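Local coordinates for protein GTPase HflX (Sulfolobus solfataricus P2, PDB 2QTF) that binds and hydrolyses GTP with magnesium as cofactor and associates with the 50S ribosomal subunit, where it may act in protein synthesis or ribosome biogenesis, at residues Lys192-Asn197 and Ile333-Arg338; Ile107-Leu112 and Arg151-Leu156; Gly183-Thr188 and Leu261-Asp266; Tyr187-Lys192 and Leu299-Lys304. One frame throughout, in Å; residues are numbered along the deposited sequence.

Contact 1 (Lys192-Asn197 and Ile333-Arg338). With SO4 (sulfate ion), chain F; ACT (acetate ion), chain H.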
loop_
_atom_site.group_PDB
_atom_site.type_symbol
_atom_site.label_atom_id
_atom_site.label_comp_id
_atom_site.label_asym_id
_atom_site.label_seq_id
_atom_site.Cartn_x
_atom_site.Cartn_y
_atom_site.Cartn_z
ATOM N N LYS A 192 6.611 5.502 3.975
ATOM C CA LYS A 192 6.000 6.393 2.973
ATOM C C LYS A 192 4.890 7.341 3.485
ATOM O O LYS A 192 4.849 8.473 3.058
ATOM C CB LYS A 192 5.340 5.578 1.816
ATOM C CG LYS A 192 6.345 4.807 0.918
ATOM C CD LYS A 192 5.551 4.077 -0.253
ATOM C CE LYS A 192 4.361 3.256 0.253
ATOM N NZ LYS A 192 4.665 2.057 1.095
ATOM N N THR A 193 3.949 6.847 4.325
ATOM C CA THR A 193 2.887 7.717 4.877
ATOM C C THR A 193 3.537 8.763 5.797
ATOM O O THR A 193 3.184 9.939 5.702
ATOM C CB THR A 193 1.899 6.836 5.669
ATOM O OG1 THR A 193 1.376 5.916 4.749
ATOM C CG2 THR A 193 0.773 7.640 6.328
ATOM N N SER A 194 4.554 8.360 6.577
ATOM C CA SER A 194 5.194 9.300 7.524
ATOM C C SER A 194 5.893 10.355 6.721
ATOM O O SER A 194 5.828 11.526 7.107
ATOM C CB SER A 194 6.185 8.684 8.516
ATOM O OG SER A 194 7.206 8.081 7.779
ATOM N N LEU A 195 6.524 10.005 5.617
ATOM C CA LEU A 195 7.192 11.026 4.753
ATOM C C LEU A 195 6.175 12.011 4.087
ATOM O O LEU A 195 6.317 13.248 4.110
ATOM C CB LEU A 195 7.938 10.310 3.662
ATOM C CG LEU A 195 8.687 11.260 2.697
ATOM C CD1 LEU A 195 9.641 12.003 3.624
ATOM C CD2 LEU A 195 9.572 10.417 1.783
ATOM N N PHE A 196 5.111 11.448 3.551
ATOM C CA PHE A 196 4.007 12.264 2.979
ATOM C C PHE A 196 3.426 13.232 4.020
ATOM O O PHE A 196 3.262 14.448 3.779
ATOM C CB PHE A 196 2.882 11.332 2.512
ATOM C CG PHE A 196 1.838 12.041 1.692
ATOM C CD1 PHE A 196 1.986 12.111 0.336
ATOM C CD2 PHE A 196 0.644 12.547 2.282
ATOM C CE1 PHE A 196 1.040 12.726 -0.486
ATOM C CE2 PHE A 196 -0.326 13.188 1.426
ATOM C CZ PHE A 196 -0.044 13.264 0.030
ATOM N N ASN A 197 3.115 12.692 5.193
ATOM C CA ASN A 197 2.534 13.511 6.213
ATOM C C ASN A 197 3.455 14.562 6.660
ATOM O O ASN A 197 3.040 15.720 6.977
ATOM C CB ASN A 197 2.109 12.660 7.424
ATOM C CG ASN A 197 0.878 11.900 7.154
ATOM O OD1 ASN A 197 0.238 12.100 6.112
ATOM N ND2 ASN A 197 0.518 11.002 8.073
ATOM N N ILE A 333 17.291 10.361 5.749
ATOM C CA ILE A 333 16.396 11.180 6.544
ATOM C C ILE A 333 15.818 10.351 7.664
ATOM O O ILE A 333 15.900 9.096 7.648
ATOM C CB ILE A 333 15.143 11.667 5.704
ATOM C CG1 ILE A 333 14.347 10.410 5.211
ATOM C CG2 ILE A 333 15.625 12.590 4.546
ATOM C CD1 ILE A 333 12.972 10.764 4.495
ATOM N N SER A 334 15.163 11.009 8.606
ATOM C CA SER A 334 14.247 10.305 9.519
ATOM C C SER A 334 12.932 11.070 9.507
ATOM O O SER A 334 12.846 12.174 10.054
ATOM C CB SER A 334 14.771 10.168 10.919
ATOM O OG SER A 334 13.650 9.710 11.675
ATOM N N ALA A 335 11.945 10.555 8.796
ATOM C CA ALA A 335 10.633 11.234 8.712
ATOM C C ALA A 335 10.007 11.306 10.078
ATOM O O ALA A 335 9.419 12.320 10.363
ATOM C CB ALA A 335 9.671 10.574 7.683
ATOM N N LEU A 336 10.211 10.303 10.956
ATOM C CA LEU A 336 9.579 10.326 12.341
ATOM C C LEU A 336 10.218 11.295 13.303
ATOM O O LEU A 336 9.551 11.939 14.071
ATOM C CB LEU A 336 9.608 8.949 13.040
ATOM C CG LEU A 336 8.376 8.090 12.673
ATOM C CD1 LEU A 336 8.117 7.086 13.835
ATOM C CD2 LEU A 336 7.032 8.882 12.326
ATOM N N LYS A 337 11.538 11.353 13.270
ATOM C CA LYS A 337 12.324 12.171 14.153
ATOM C C LYS A 337 12.623 13.528 13.563
ATOM O O LYS A 337 13.200 14.389 14.258
ATOM C CB LYS A 337 13.634 11.457 14.436
ATOM C CG LYS A 337 13.464 10.364 15.478
ATOM C CD LYS A 337 12.880 10.873 16.788
ATOM C CE LYS A 337 12.319 9.690 17.576
ATOM N NZ LYS A 337 12.216 9.933 19.085
ATOM N N ARG A 338 12.261 13.695 12.294
ATOM C CA ARG A 338 12.376 14.947 11.553
ATOM C C ARG A 338 13.861 15.242 11.440
ATOM O O ARG A 338 14.304 16.344 11.872
ATOM C CB ARG A 338 11.653 16.142 12.354
ATOM C CG ARG A 338 10.109 16.260 12.271
ATOM C CD ARG A 338 9.437 17.115 13.487
ATOM N NE ARG A 338 9.198 16.141 14.538
ATOM C CZ ARG A 338 9.495 16.203 15.818
ATOM N NH1 ARG A 338 9.926 17.305 16.384
ATOM N NH2 ARG A 338 9.231 15.150 16.568
HETATM S S SO4 F . 4.472 2.804 4.727
HETATM O O1 SO4 F . 3.553 3.910 4.535
HETATM O O2 SO4 F . 5.323 2.992 5.886
HETATM O O3 SO4 F . 5.559 2.727 3.763
HETATM O O4 SO4 F . 3.745 1.519 4.864
HETATM C C ACT H . 1.312 0.422 1.047
HETATM O O ACT H . 0.896 1.320 0.185
HETATM O OXT ACT H . 2.542 0.016 1.064
HETATM C CH3 ACT H . 0.284 -0.180 2.015
#
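Van der Waals contacts join Ser-194 and Leu-195 to Ile-333, Ala-335 and Leu-336; no hydrogen bond crosses. Leu-195 CD1 meets Ile-333 CD1 at 3.7 Å, the two chains crossing at about a right angle, and Leu-195 reaches over because its CG stands anti to the backbone N (chi1 -180°). Ala-335 CB sits 3.5 Å from Ser-194 OG, while Leu-336 CD2 lies 3.9 Å from Ser-194 CB. The Ser-194 hydroxyl is bonded to Gly-191 O.

The polar bonds lie at the N-terminal end of the helix, on a sulfate probably from the crystallisation liquor. Lys-192 N and Thr-193 N point their N-H groups at it, Thr-193 OG1 donates to O1 at 3.0 Å, and Lys-192, bent at chi3 and chi4, brings NZ to 2.9 Å from sulfate O3. NZ also bonds an acetate and Gly-186 O. An alanine at Lys-192 removes the ammonium group and is likely to leave the sulfate more weakly held and Gly-186 O without that donor.

Lys-192 and Thr-193 belong to the Walker A P-loop, Ser-334 to Leu-336 to the inferred GTP site. Behind them, Leu-195 packs on Ile-262 and Val-264 of strand 260-266 and on Leu-344 of helix 341-355, while Ile-333 touches Thr-298 of strand 295-300.

Contact 2 (Ile107-Leu112 and Arg151-Leu156)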
loop_
_atom_site.group_PDB
_atom_site.type_symbol
_atom_site.label_atom_id
_atom_site.label_comp_id
_atom_site.label_asym_id
_atom_site.label_seq_id
_atom_site.Cartn_x
_atom_site.Cartn_y
_atom_site.Cartn_z
ATOM N N ILE A 107 -9.957 -3.483 -9.951
ATOM C CA ILE A 107 -10.278 -3.700 -8.511
ATOM C C ILE A 107 -11.721 -4.208 -8.382
ATOM O O ILE A 107 -12.015 -5.139 -7.677
ATOM C CB ILE A 107 -10.082 -2.329 -7.695
ATOM C CG1 ILE A 107 -8.552 -2.023 -7.655
ATOM C CG2 ILE A 107 -10.751 -2.486 -6.193
ATOM C CD1 ILE A 107 -8.171 -0.551 -7.457
ATOM N N GLU A 108 -12.644 -3.607 -9.104
ATOM C CA GLU A 108 -14.008 -4.027 -8.968
ATOM C C GLU A 108 -14.163 -5.495 -9.513
ATOM O O GLU A 108 -14.920 -6.314 -8.947
ATOM C CB GLU A 108 -14.933 -3.151 -9.831
ATOM C CG GLU A 108 -16.394 -3.741 -9.519
ATOM C CD GLU A 108 -17.495 -3.053 -10.173
ATOM O OE1 GLU A 108 -18.653 -3.421 -9.791
ATOM O OE2 GLU A 108 -17.200 -2.166 -11.054
ATOM N N LEU A 109 -13.488 -5.766 -10.616
ATOM C CA LEU A 109 -13.434 -7.152 -11.230
ATOM C C LEU A 109 -12.936 -8.171 -10.177
ATOM O O LEU A 109 -13.567 -9.198 -9.934
ATOM C CB LEU A 109 -12.479 -7.131 -12.459
ATOM C CG LEU A 109 -12.358 -8.564 -13.119
ATOM C CD1 LEU A 109 -13.781 -9.114 -13.594
ATOM C CD2 LEU A 109 -11.370 -8.472 -14.286
ATOM N N ALA A 110 -11.828 -7.867 -9.506
ATOM C CA ALA A 110 -11.311 -8.761 -8.455
ATOM C C ALA A 110 -12.274 -8.923 -7.274
ATOM O O ALA A 110 -12.406 -10.029 -6.685
ATOM C CB ALA A 110 -9.915 -8.298 -7.975
ATOM N N ARG A 111 -12.893 -7.810 -6.832
ATOM C CA ARG A 111 -13.927 -7.931 -5.742
ATOM C C ARG A 111 -15.118 -8.837 -6.177
ATOM O O ARG A 111 -15.620 -9.641 -5.395
ATOM C CB ARG A 111 -14.414 -6.516 -5.392
ATOM C CG ARG A 111 -13.382 -5.722 -4.582
ATOM C CD ARG A 111 -13.880 -4.209 -4.378
ATOM N NE ARG A 111 -13.093 -3.592 -3.319
ATOM C CZ ARG A 111 -13.133 -2.287 -3.056
ATOM N NH1 ARG A 111 -13.820 -1.464 -3.868
ATOM N NH2 ARG A 111 -12.589 -1.868 -1.959
ATOM N N LEU A 112 -15.664 -8.623 -7.365
ATOM C CA LEU A 112 -16.755 -9.466 -7.893
ATOM C C LEU A 112 -16.380 -10.906 -7.965
ATOM O O LEU A 112 -17.188 -11.794 -7.574
ATOM C CB LEU A 112 -17.173 -8.995 -9.299
ATOM C CG LEU A 112 -17.856 -7.606 -9.278
ATOM C CD1 LEU A 112 -18.115 -7.109 -10.672
ATOM C CD2 LEU A 112 -19.181 -7.611 -8.413
ATOM N N ARG A 151 -22.566 -11.525 -15.138
ATOM C CA ARG A 151 -22.712 -10.558 -16.218
ATOM C C ARG A 151 -21.890 -9.306 -15.985
ATOM O O ARG A 151 -21.354 -8.716 -16.943
ATOM C CB ARG A 151 -24.199 -10.085 -16.427
ATOM C CG ARG A 151 -25.216 -11.157 -16.974
ATOM C CD ARG A 151 -26.623 -10.467 -17.336
ATOM N NE ARG A 151 -27.362 -9.930 -16.179
ATOM C CZ ARG A 151 -28.074 -10.678 -15.333
ATOM N NH1 ARG A 151 -28.135 -11.999 -15.496
ATOM N NH2 ARG A 151 -28.746 -10.113 -14.309
ATOM N N ARG A 152 -21.830 -8.820 -14.734
ATOM C CA ARG A 152 -20.948 -7.693 -14.471
ATOM C C ARG A 152 -19.474 -8.047 -14.652
ATOM O O ARG A 152 -18.690 -7.268 -15.212
ATOM C CB ARG A 152 -21.241 -7.164 -13.048
ATOM C CG ARG A 152 -20.358 -5.986 -12.608
ATOM C CD ARG A 152 -20.933 -4.641 -12.928
ATOM N NE ARG A 152 -20.588 -3.580 -11.944
ATOM C CZ ARG A 152 -20.652 -2.281 -12.264
ATOM N NH1 ARG A 152 -21.032 -1.942 -13.514
ATOM N NH2 ARG A 152 -20.367 -1.318 -11.366
ATOM N N ILE A 153 -19.079 -9.213 -14.189
ATOM C CA ILE A 153 -17.655 -9.644 -14.354
ATOM C C ILE A 153 -17.356 -9.725 -15.882
ATOM O O ILE A 153 -16.349 -9.211 -16.367
ATOM C CB ILE A 153 -17.468 -10.979 -13.735
ATOM C CG1 ILE A 153 -17.388 -10.806 -12.181
ATOM C CG2 ILE A 153 -16.165 -11.699 -14.356
ATOM C CD1 ILE A 153 -17.694 -12.075 -11.411
ATOM N N ASN A 154 -18.281 -10.334 -16.650
ATOM C CA ASN A 154 -18.052 -10.393 -18.133
ATOM C C ASN A 154 -18.010 -9.061 -18.903
ATOM O O ASN A 154 -17.107 -8.845 -19.724
ATOM C CB ASN A 154 -18.931 -11.461 -18.755
ATOM C CG ASN A 154 -18.500 -12.831 -18.319
ATOM O OD1 ASN A 154 -17.254 -13.098 -18.084
ATOM N ND2 ASN A 154 -19.475 -13.733 -18.211
ATOM N N LYS A 155 -18.869 -8.129 -18.537
ATOM C CA LYS A 155 -18.763 -6.762 -18.973
ATOM C C LYS A 155 -17.439 -6.044 -18.656
ATOM O O LYS A 155 -16.855 -5.362 -19.548
ATOM C CB LYS A 155 -19.978 -5.906 -18.457
ATOM C CG LYS A 155 -19.832 -4.346 -18.748
ATOM C CD LYS A 155 -20.945 -3.459 -18.057
ATOM C CE LYS A 155 -20.819 -1.876 -18.303
ATOM N NZ LYS A 155 -21.736 -1.258 -17.257
ATOM N N LEU A 156 -16.975 -6.111 -17.384
ATOM C CA LEU A 156 -15.679 -5.501 -17.037
ATOM C C LEU A 156 -14.533 -6.179 -17.855
ATOM O O LEU A 156 -13.636 -5.513 -18.335
ATOM C CB LEU A 156 -15.438 -5.651 -15.504
ATOM C CG LEU A 156 -16.340 -4.738 -14.700
ATOM C CD1 LEU A 156 -16.220 -5.162 -13.176
ATOM C CD2 LEU A 156 -15.707 -3.389 -14.952
#
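Over one face of the Arg-152 guanidinium lies Glu-108 OE2, and Lys-155 NZ from the next turn of the same helix sits in plane at its edge. The carboxylate and guanidinium planes are 78° apart, so the two groups do not pair side by side. A single oxygen does the bonding: Glu-108 OE1 takes Arg-152 NE at 2.9 Å, approached from above the carboxylate plane, and a weak bond from NH2 of the same arginine. Glu-108 runs out fully extended, CG anti to the backbone N (chi1 -179°), and Arg-152 bends at chi2 and chi3 to meet it. A cadmium ion lies about 3 Å from the Glu-108 side chain (nearest atoms).

Under this salt bridge the axes of segments 107-112 and 151-156 approach to 9.7 Å, their directions 150° apart, roughly antiparallel. Leu-109 CD1 touches Ile-153 CG2 at 3.6 Å, Leu-112 CB presses on Ile-153 CG1 at a tight 3.4 Å, and Leu-112 CD1 meets Leu-156 CD1 at 3.7 Å. The pair forms a helical hairpin in the middle region of HflX.

A glutamine in place of Glu-108 would probably leave the arginine without its countercharge. The chemistry is thus an apolar seam with one skewed ion pair, a cadmium ion nearby, on its more exposed side.

Contact 3 (Gly183-Thr188 and Leu261-Asp266). With ACT (acetate ion), chain H.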
loop_
_atom_site.group_PDB
_atom_site.type_symbol
_atom_site.label_atom_id
_atom_site.label_comp_id
_atom_site.label_asym_id
_atom_site.label_seq_id
_atom_site.Cartn_x
_atom_site.Cartn_y
_atom_site.Cartn_z
ATOM N N GLY A 183 5.705 11.489 -7.159
ATOM C CA GLY A 183 5.084 10.307 -6.555
ATOM C C GLY A 183 6.033 9.644 -5.533
ATOM O O GLY A 183 7.229 9.518 -5.750
ATOM N N ILE A 184 5.486 9.225 -4.395
ATOM C CA ILE A 184 6.260 8.532 -3.379
ATOM C C ILE A 184 5.975 7.050 -3.538
ATOM O O ILE A 184 4.773 6.603 -3.383
ATOM C CB ILE A 184 5.770 8.993 -1.976
ATOM C CG1 ILE A 184 6.165 10.514 -1.821
ATOM C CG2 ILE A 184 6.515 8.194 -0.763
ATOM C CD1 ILE A 184 5.494 11.248 -0.649
ATOM N N VAL A 185 7.050 6.276 -3.746
ATOM C CA VAL A 185 6.970 4.822 -3.890
ATOM C C VAL A 185 7.922 4.127 -2.930
ATOM O O VAL A 185 8.785 4.766 -2.280
ATOM C CB VAL A 185 7.315 4.380 -5.335
ATOM C CG1 VAL A 185 6.268 4.995 -6.267
ATOM C CG2 VAL A 185 8.773 4.899 -5.713
ATOM N N GLY A 186 7.730 2.819 -2.801
ATOM C CA GLY A 186 8.563 2.041 -1.894
ATOM C C GLY A 186 7.785 0.904 -1.252
ATOM O O GLY A 186 6.540 0.940 -1.216
ATOM N N TYR A 187 8.495 -0.016 -0.585
ATOM C CA TYR A 187 7.787 -1.087 0.085
ATOM C C TYR A 187 6.948 -0.649 1.263
ATOM O O TYR A 187 7.253 0.320 1.942
ATOM C CB TYR A 187 8.804 -2.095 0.632
ATOM C CG TYR A 187 9.039 -3.115 -0.448
ATOM C CD1 TYR A 187 10.096 -2.945 -1.376
ATOM C CD2 TYR A 187 8.146 -4.208 -0.580
ATOM C CE1 TYR A 187 10.322 -3.904 -2.432
ATOM C CE2 TYR A 187 8.304 -5.124 -1.676
ATOM C CZ TYR A 187 9.409 -4.992 -2.504
ATOM O OH TYR A 187 9.546 -5.904 -3.469
ATOM N N THR A 188 5.940 -1.456 1.572
ATOM C CA THR A 188 5.221 -1.344 2.783
ATOM C C THR A 188 6.178 -1.225 3.979
ATOM O O THR A 188 7.199 -1.912 4.078
ATOM C CB THR A 188 4.366 -2.663 2.954
ATOM O OG1 THR A 188 3.551 -2.743 1.809
ATOM C CG2 THR A 188 3.519 -2.625 4.177
ATOM N N LEU A 261 9.893 10.674 -8.943
ATOM C CA LEU A 261 9.466 9.815 -7.811
ATOM C C LEU A 261 10.456 9.980 -6.701
ATOM O O LEU A 261 11.699 10.241 -6.928
ATOM C CB LEU A 261 9.534 8.319 -8.232
ATOM C CG LEU A 261 8.635 7.849 -9.373
ATOM C CD1 LEU A 261 8.947 6.351 -9.755
ATOM C CD2 LEU A 261 7.162 8.128 -9.147
ATOM N N ILE A 262 9.946 9.765 -5.516
ATOM C CA ILE A 262 10.793 9.609 -4.338
ATOM C C ILE A 262 10.660 8.152 -3.966
ATOM O O ILE A 262 9.557 7.726 -3.681
ATOM C CB ILE A 262 10.283 10.471 -3.148
ATOM C CG1 ILE A 262 10.411 12.007 -3.529
ATOM C CG2 ILE A 262 10.941 10.022 -1.777
ATOM C CD1 ILE A 262 9.679 13.026 -2.498
ATOM N N LEU A 263 11.805 7.429 -3.918
ATOM C CA LEU A 263 11.848 6.039 -3.495
ATOM C C LEU A 263 12.342 5.931 -2.104
ATOM O O LEU A 263 13.462 6.345 -1.749
ATOM C CB LEU A 263 12.775 5.188 -4.385
ATOM C CG LEU A 263 13.003 3.734 -3.974
ATOM C CD1 LEU A 263 11.717 2.881 -4.162
ATOM C CD2 LEU A 263 14.143 3.134 -4.954
ATOM N N VAL A 264 11.485 5.375 -1.294
ATOM C CA VAL A 264 11.719 5.331 0.145
ATOM C C VAL A 264 12.260 3.956 0.507
ATOM O O VAL A 264 11.692 2.923 0.072
ATOM C CB VAL A 264 10.443 5.654 1.004
ATOM C CG1 VAL A 264 10.770 5.840 2.461
ATOM C CG2 VAL A 264 9.663 6.933 0.528
ATOM N N ILE A 265 13.334 3.922 1.281
ATOM C CA ILE A 265 14.076 2.624 1.608
ATOM C C ILE A 265 14.300 2.582 3.082
ATOM O O ILE A 265 14.801 3.585 3.667
ATOM C CB ILE A 265 15.456 2.517 0.883
ATOM C CG1 ILE A 265 15.245 2.714 -0.626
ATOM C CG2 ILE A 265 16.088 1.107 1.151
ATOM C CD1 ILE A 265 14.450 1.438 -1.346
ATOM N N ASP A 266 13.855 1.488 3.721
ATOM C CA ASP A 266 14.140 1.287 5.132
ATOM C C ASP A 266 15.651 1.144 5.461
ATOM O O ASP A 266 16.201 0.067 5.257
ATOM C CB ASP A 266 13.304 0.111 5.656
ATOM C CG ASP A 266 13.380 -0.054 7.159
ATOM O OD1 ASP A 266 14.287 0.543 7.838
ATOM O OD2 ASP A 266 12.542 -0.795 7.645
HETATM C C ACT H . 1.312 0.422 1.047
HETATM O O ACT H . 0.896 1.320 0.185
HETATM O OXT ACT H . 2.542 0.016 1.064
HETATM C CH3 ACT H . 0.284 -0.180 2.015
HETATM O O HOH W 1 11.382 0.396 -0.567
#
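Ile-184 CG2 and Val-264 CG2 meet at 3.6 Å on one face of the mixed sheet of the G domain, a P-loop GTPase fold, where strand 183-185 runs parallel beside strand 261-266. Helix 192-200 covers that face, Phe-196 reaching Ile-184. On the other face Val-185 CG2 lies 3.9 Å from Leu-263 CD1, their side chains crossing at about a right angle. That branch of Val-185 stands between its own backbone N and carbonyl carbon, which also sets it against Ile-262 O. Phe-282 of helix 271-288 packs on Leu-263 from this side.

Three backbone bonds stitch the strands together: Ile-262 N to Gly-183 O at 2.7 Å, Val-185 N to Ile-262 O at 2.9 Å, and Val-264 N to Val-185 O at 2.9 Å. The first two are nearly straight at the acceptor, with C=O...N angles of 161° and 163°.

The chain runs on from this strand into the phosphate-binding loop. Gly-186 has a phi of 146°; a CB there would jam against the preceding carbonyl oxygen and clash with Val-264 O. From here a single water takes over from direct pairing: it accepts from Tyr-187 N at 2.9 Å and donates to Val-264 O at 2.6 Å.

Contact 4 (Tyr187-Lys192 and Leu299-Lys304). With SO4 (sulfate ion), chain F; ACT (acetate ion), chain H.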
loop_
_atom_site.group_PDB
_atom_site.type_symbol
_atom_site.label_atom_id
_atom_site.label_comp_id
_atom_site.label_asym_id
_atom_site.label_seq_id
_atom_site.Cartn_x
_atom_site.Cartn_y
_atom_site.Cartn_z
ATOM N N TYR A 187 8.495 -0.016 -0.585
ATOM C CA TYR A 187 7.787 -1.087 0.085
ATOM C C TYR A 187 6.948 -0.649 1.263
ATOM O O TYR A 187 7.253 0.320 1.942
ATOM C CB TYR A 187 8.804 -2.095 0.632
ATOM C CG TYR A 187 9.039 -3.115 -0.448
ATOM C CD1 TYR A 187 10.096 -2.945 -1.376
ATOM C CD2 TYR A 187 8.146 -4.208 -0.580
ATOM C CE1 TYR A 187 10.322 -3.904 -2.432
ATOM C CE2 TYR A 187 8.304 -5.124 -1.676
ATOM C CZ TYR A 187 9.409 -4.992 -2.504
ATOM O OH TYR A 187 9.546 -5.904 -3.469
ATOM N N THR A 188 5.940 -1.456 1.572
ATOM C CA THR A 188 5.221 -1.344 2.783
ATOM C C THR A 188 6.178 -1.225 3.979
ATOM O O THR A 188 7.199 -1.912 4.078
ATOM C CB THR A 188 4.366 -2.663 2.954
ATOM O OG1 THR A 188 3.551 -2.743 1.809
ATOM C CG2 THR A 188 3.519 -2.625 4.177
ATOM N N ASN A 189 5.810 -0.342 4.886
ATOM C CA ASN A 189 6.534 -0.152 6.121
ATOM C C ASN A 189 7.932 0.479 5.922
ATOM O O ASN A 189 8.826 0.364 6.763
ATOM C CB ASN A 189 6.643 -1.493 6.850
ATOM C CG ASN A 189 6.624 -1.332 8.273
ATOM O OD1 ASN A 189 6.105 -0.337 8.795
ATOM N ND2 ASN A 189 7.228 -2.287 8.970
ATOM N N SER A 190 8.101 1.168 4.805
ATOM C CA SER A 190 9.421 1.873 4.611
ATOM C C SER A 190 9.299 3.331 5.180
ATOM O O SER A 190 10.286 4.068 5.313
ATOM C CB SER A 190 9.747 1.858 3.136
ATOM O OG SER A 190 8.698 2.564 2.427
ATOM N N GLY A 191 8.083 3.713 5.543
ATOM C CA GLY A 191 7.832 5.114 6.040
ATOM C C GLY A 191 7.245 6.051 4.997
ATOM O O GLY A 191 7.269 7.298 5.160
ATOM N N LYS A 192 6.611 5.502 3.975
ATOM C CA LYS A 192 6.000 6.393 2.973
ATOM C C LYS A 192 4.890 7.341 3.485
ATOM O O LYS A 192 4.849 8.473 3.058
ATOM C CB LYS A 192 5.340 5.578 1.816
ATOM C CG LYS A 192 6.345 4.807 0.918
ATOM C CD LYS A 192 5.551 4.077 -0.253
ATOM C CE LYS A 192 4.361 3.256 0.253
ATOM N NZ LYS A 192 4.665 2.057 1.095
ATOM N N LEU A 299 16.780 7.258 2.011
ATOM C CA LEU A 299 17.079 6.263 3.008
ATOM C C LEU A 299 16.541 6.703 4.364
ATOM O O LEU A 299 17.068 7.611 5.000
ATOM C CB LEU A 299 18.634 6.049 3.011
ATOM C CG LEU A 299 19.214 4.943 3.828
ATOM C CD1 LEU A 299 18.420 3.577 3.384
ATOM C CD2 LEU A 299 20.739 4.898 3.526
ATOM N N ASN A 300 15.423 6.091 4.757
ATOM C CA ASN A 300 14.606 6.538 5.851
ATOM C C ASN A 300 14.843 5.716 7.135
ATOM O O ASN A 300 15.553 4.694 7.068
ATOM C CB ASN A 300 13.122 6.415 5.431
ATOM C CG ASN A 300 12.171 7.150 6.382
ATOM O OD1 ASN A 300 12.481 8.195 6.970
ATOM N ND2 ASN A 300 11.005 6.581 6.577
ATOM N N LYS A 301 14.308 6.230 8.252
ATOM C CA LYS A 301 14.307 5.629 9.604
ATOM C C LYS A 301 15.716 5.577 10.153
ATOM O O LYS A 301 16.033 4.686 10.977
ATOM C CB LYS A 301 13.719 4.204 9.553
ATOM C CG LYS A 301 12.350 4.134 8.999
ATOM C CD LYS A 301 11.755 2.718 9.319
ATOM C CE LYS A 301 10.409 2.620 8.705
ATOM N NZ LYS A 301 9.634 1.392 9.178
ATOM N N ILE A 302 16.566 6.530 9.735
ATOM C CA ILE A 302 17.974 6.508 10.079
ATOM C C ILE A 302 18.213 6.682 11.597
ATOM O O ILE A 302 19.336 6.397 12.077
ATOM C CB ILE A 302 18.802 7.610 9.368
ATOM C CG1 ILE A 302 18.401 9.079 9.904
ATOM C CG2 ILE A 302 18.845 7.328 7.801
ATOM C CD1 ILE A 302 19.241 10.247 9.246
ATOM N N ASP A 303 17.202 7.156 12.317
ATOM C CA ASP A 303 17.305 7.242 13.769
ATOM C C ASP A 303 17.442 5.857 14.439
ATOM O O ASP A 303 18.072 5.743 15.517
ATOM C CB ASP A 303 16.104 8.007 14.367
ATOM C CG ASP A 303 14.753 7.402 13.988
ATOM O OD1 ASP A 303 14.357 7.370 12.757
ATOM O OD2 ASP A 303 14.048 7.018 14.958
ATOM N N LYS A 304 16.866 4.835 13.780
ATOM C CA LYS A 304 16.796 3.471 14.303
ATOM C C LYS A 304 17.891 2.549 13.796
ATOM O O LYS A 304 17.865 1.371 14.120
ATOM C CB LYS A 304 15.418 2.870 13.985
ATOM C CG LYS A 304 14.343 3.392 14.956
ATOM C CD LYS A 304 12.913 3.358 14.389
ATOM C CE LYS A 304 11.872 3.809 15.487
ATOM N NZ LYS A 304 11.236 2.639 16.175
HETATM S S SO4 F . 4.472 2.804 4.727
HETATM O O1 SO4 F . 3.553 3.910 4.535
HETATM O O2 SO4 F . 5.323 2.992 5.886
HETATM O O3 SO4 F . 5.559 2.727 3.763
HETATM O O4 SO4 F . 3.745 1.519 4.864
HETATM C C ACT H . 1.312 0.422 1.047
HETATM O O ACT H . 0.896 1.320 0.185
HETATM O OXT ACT H . 2.542 0.016 1.064
HETATM C CH3 ACT H . 0.284 -0.180 2.015
#
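Asn-300 and Lys-301 reach toward the P-loop with their side chains, and each takes hold of a backbone carbonyl there. Asn-300 has CG anti to its backbone N (chi1 -167°), which swings ND2 to 2.9 Å from Ser-190 O. That bond is close to ideal: the N-H points at the oxygen at 175°, the acceptor lies in the amide plane, and the approach is on a lone pair of the carbonyl. Lys-301 comes in differently. Its chain is extended beyond CG and crosses Asn-189 at about a right angle, putting NZ 2.7 Å from Asn-189 O but above the carbonyl plane, 38° out of it. Its CE lies 3.7 Å from Ser-190 O.

Gly-191 CA sits 3.5 Å from Asn-300 ND2; a CB here would run into that amide. Within the loop, Tyr-187 to Ser-190 form a type II beta turn, and Ser-190 OG bonds Tyr-187 O at 2.7 Å. The other end of the Asn-300 amide, OD1, accepts from Ala-335 N.

Asn-300 to Asp-303 form the NKxD motif, which in GTPases reads the guanine base. The peptides whose oxygens are gripped carry Ser-190 N and Gly-191 N, which bond the sulfate, the former weakly; Asn-189 N also bonds sulfate O4 at 2.8 Å. Base-recognition and phosphate-binding loops are therefore joined through one neutral amide and one ammonium group, probably charged, both donating to backbone oxygens.

Contacts 1, 3 and 4 lie close together in the G domain, their centres 8 to 11 Å apart, whereas contact 2 stands on the other side of the chain's centre, 30 Å or more away between centres. Contact 3 is the buried strand pairing, made of backbone bonds and aliphatic side chains. Contact 4 shares Tyr-187 and Thr-188 with it and Lys-192 with contact 1; it is only partly buried and almost wholly polar. Contact 1 is buried too, apolar across most of its touching atoms but polar at the anion. Ser-334 bonds Asp-303, tying contacts 1 and 4. Contact 2 is a helix-helix seam, buried inside and charged outside.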